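Local coordinates for OmpA family protein (Klebsiella pneumoniae subsp. pneumoniae, PDB 7RJJ), which probably binds cell-wall peptidoglycan through this OmpA-like C-terminal domain, seen here with D-alanine, at residues A[70-75]-A[84-89]. Numbering follows the deposited sequence.
Sequences SVRDWM and SCFAVQ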
loop_
_atom_site.group_PDB
_atom_site.type_symbol
_atom_site.label_atom_id
_atom_site.label_comp_id
_atom_site.label_asym_id
_atom_site.label_seq_id
_atom_site.Cartn_x
_atom_site.Cartn_y
_atom_site.Cartn_z
ATOM N N SER A 70 1.328 7.016 3.153
ATOM C CA SER A 70 1.700 6.645 4.552
ATOM C C SER A 70 2.698 5.476 4.532
ATOM O O SER A 70 3.667 5.512 5.307
ATOM C CB SER A 70 0.497 6.306 5.398
ATOM O OG SER A 70 -0.312 7.450 5.638
ATOM N N VAL A 71 2.432 4.459 3.706
ATOM C CA VAL A 71 3.329 3.272 3.574
ATOM C C VAL A 71 4.645 3.719 2.933
ATOM O O VAL A 71 5.699 3.350 3.470
ATOM C CB VAL A 71 2.633 2.133 2.808
ATOM C CG1 VAL A 71 3.578 1.001 2.462
ATOM C CG2 VAL A 71 1.443 1.597 3.585
ATOM N N ARG A 72 4.590 4.527 1.871
ATOM C CA ARG A 72 5.845 5.034 1.254
ATOM C C ARG A 72 6.667 5.730 2.342
ATOM O O ARG A 72 7.850 5.367 2.527
ATOM C CB ARG A 72 5.562 6.026 0.118
ATOM C CG ARG A 72 6.799 6.736 -0.417
ATOM C CD ARG A 72 6.437 7.974 -1.206
ATOM N NE ARG A 72 5.834 8.964 -0.322
ATOM C CZ ARG A 72 5.062 9.965 -0.710
ATOM N NH1 ARG A 72 4.753 10.121 -1.985
ATOM N NH2 ARG A 72 4.552 10.783 0.194
ATOM N N ASP A 73 6.034 6.641 3.079
ATOM C CA ASP A 73 6.726 7.434 4.132
ATOM C C ASP A 73 7.358 6.503 5.176
ATOM O O ASP A 73 8.494 6.781 5.606
ATOM C CB ASP A 73 5.776 8.411 4.832
ATOM C CG ASP A 73 5.276 9.568 3.987
ATOM O OD1 ASP A 73 5.661 9.659 2.805
ATOM O OD2 ASP A 73 4.493 10.381 4.540
ATOM N N TRP A 74 6.654 5.437 5.562
ATOM C CA TRP A 74 7.227 4.509 6.572
ATOM C C TRP A 74 8.463 3.820 5.993
ATOM O O TRP A 74 9.518 3.780 6.629
ATOM C CB TRP A 74 6.179 3.491 7.029
ATOM C CG TRP A 74 6.615 2.656 8.194
ATOM C CD1 TRP A 74 6.338 2.882 9.512
ATOM C CD2 TRP A 74 7.407 1.454 8.149
ATOM N NE1 TRP A 74 6.879 1.894 10.286
ATOM C CE2 TRP A 74 7.560 1.016 9.482
ATOM C CE3 TRP A 74 8.003 0.711 7.125
ATOM C CZ2 TRP A 74 8.277 -0.136 9.808
ATOM C CZ3 TRP A 74 8.709 -0.428 7.447
ATOM C CH2 TRP A 74 8.847 -0.842 8.772
HETATM N N MSE A 75 8.338 3.299 4.771
HETATM C CA MSE A 75 9.437 2.578 4.144
HETATM C C MSE A 75 10.653 3.488 3.981
HETATM O O MSE A 75 11.784 3.066 4.195
HETATM C CB MSE A 75 9.015 2.038 2.779
HETATM C CG MSE A 75 7.893 1.039 2.824
HETATM SE SE MSE A 75 8.418 -0.648 3.659
HETATM C CE MSE A 75 6.650 -1.441 3.898
ATOM N N SER A 84 13.480 8.122 -4.149
ATOM C CA SER A 84 13.235 7.952 -5.609
ATOM C C SER A 84 12.784 6.528 -5.954
ATOM O O SER A 84 12.335 6.333 -7.092
ATOM C CB SER A 84 14.446 8.322 -6.423
ATOM O OG SER A 84 15.515 7.430 -6.190
ATOM N N CYS A 85 12.869 5.577 -5.021
ATOM C CA CYS A 85 12.475 4.175 -5.352
ATOM C C CYS A 85 10.961 4.030 -5.534
ATOM O O CYS A 85 10.537 3.055 -6.192
ATOM C CB CYS A 85 12.851 3.215 -4.230
ATOM S SG CYS A 85 14.624 3.147 -3.888
ATOM N N PHE A 86 10.185 4.960 -4.977
ATOM C CA PHE A 86 8.712 4.789 -4.914
ATOM C C PHE A 86 7.922 5.521 -6.004
ATOM O O PHE A 86 8.332 6.587 -6.509
ATOM C CB PHE A 86 8.209 5.311 -3.571
ATOM C CG PHE A 86 8.898 4.697 -2.380
ATOM C CD1 PHE A 86 8.439 3.515 -1.836
ATOM C CD2 PHE A 86 10.021 5.292 -1.818
ATOM C CE1 PHE A 86 9.077 2.938 -0.748
ATOM C CE2 PHE A 86 10.658 4.713 -0.732
ATOM C CZ PHE A 86 10.178 3.540 -0.197
ATOM N N ALA A 87 6.790 4.898 -6.351
ATOM C CA ALA A 87 5.758 5.477 -7.237
ATOM C C ALA A 87 4.426 5.175 -6.552
ATOM O O ALA A 87 4.177 3.969 -6.262
ATOM C CB ALA A 87 5.847 4.930 -8.637
ATOM N N VAL A 88 3.662 6.212 -6.184
ATOM C CA VAL A 88 2.403 5.934 -5.430
ATOM C C VAL A 88 1.201 6.047 -6.360
ATOM O O VAL A 88 1.142 6.960 -7.193
ATOM C CB VAL A 88 2.250 6.767 -4.138
ATOM C CG1 VAL A 88 3.390 6.489 -3.158
ATOM C CG2 VAL A 88 2.099 8.237 -4.374
ATOM N N GLN A 89 0.251 5.139 -6.143
ATOM C CA GLN A 89 -0.948 4.941 -6.984
ATOM C C GLN A 89 -2.174 4.793 -6.091
ATOM O O GLN A 89 -2.011 4.326 -4.962
ATOM C CB GLN A 89 -0.741 3.648 -7.774
ATOM C CG GLN A 89 -1.881 3.260 -8.696
ATOM C CD GLN A 89 -1.595 1.953 -9.401
ATOM O OE1 GLN A 89 -0.744 1.170 -8.988
ATOM N NE2 GLN A 89 -2.340 1.682 -10.455
#
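The aliphatic part of Arg72 lies across the side chains of Phe86 and Val88, where helix 57-77 packs on strand 86-90. Arg72 CB starts 4.0 Å from Val88 CG1. With chi1 at 171°, CG swings anti to the backbone N and settles over one face of the Phe86 ring, a CH-pi contact with Arg72 CG 3.9 Å from the centroid of the Phe86 ring and displaced toward the rim at Phe86 CG. Arg72 CD continues past Phe86 CB and comes within 3.9 Å of Val88 CG1. There the chain bends at chi3 and turns the guanidinium back toward its own helix, its plane 77° from that of the ring. Arg72 NH1 remains beside the methyls of Val88, 4.0 Å from Val88 CG2, while NE and NH2 turn side-on to the neighbouring Asp73. Both give hydrogen bonds to the single oxygen OD1, which lies in the guanidinium plane; the NH2 bond, 3.1 Å from Arg72 NH2 to Asp73 OD1, is also a salt bridge. This double grip limits rotation of the charged end, and the strand meets chiefly its carbon chain. One turn on, selenomethionine Met75 puts its CB 3.5 Å from Phe86 CZ, then leads its selenium end away from the strand, among Ser33, Leu34 and Ile37 of helix 27-38. The opposite face of the Phe86 ring has Cys85 CB toward its rim, and Cys85 forms a disulfide with Cys123. Phe86 and Val88 both face the helix, whereas Ala87 between them points away. The axes of segments 70-75 and 86-89 run nearly antiparallel (162°), 9.5 Å apart at closest, as the connecting helix of a beta-alpha-beta unit packs on its second strand, 86-90, which lies parallel to strand 43-49 at one edge of the OmpA-like domain's sheet.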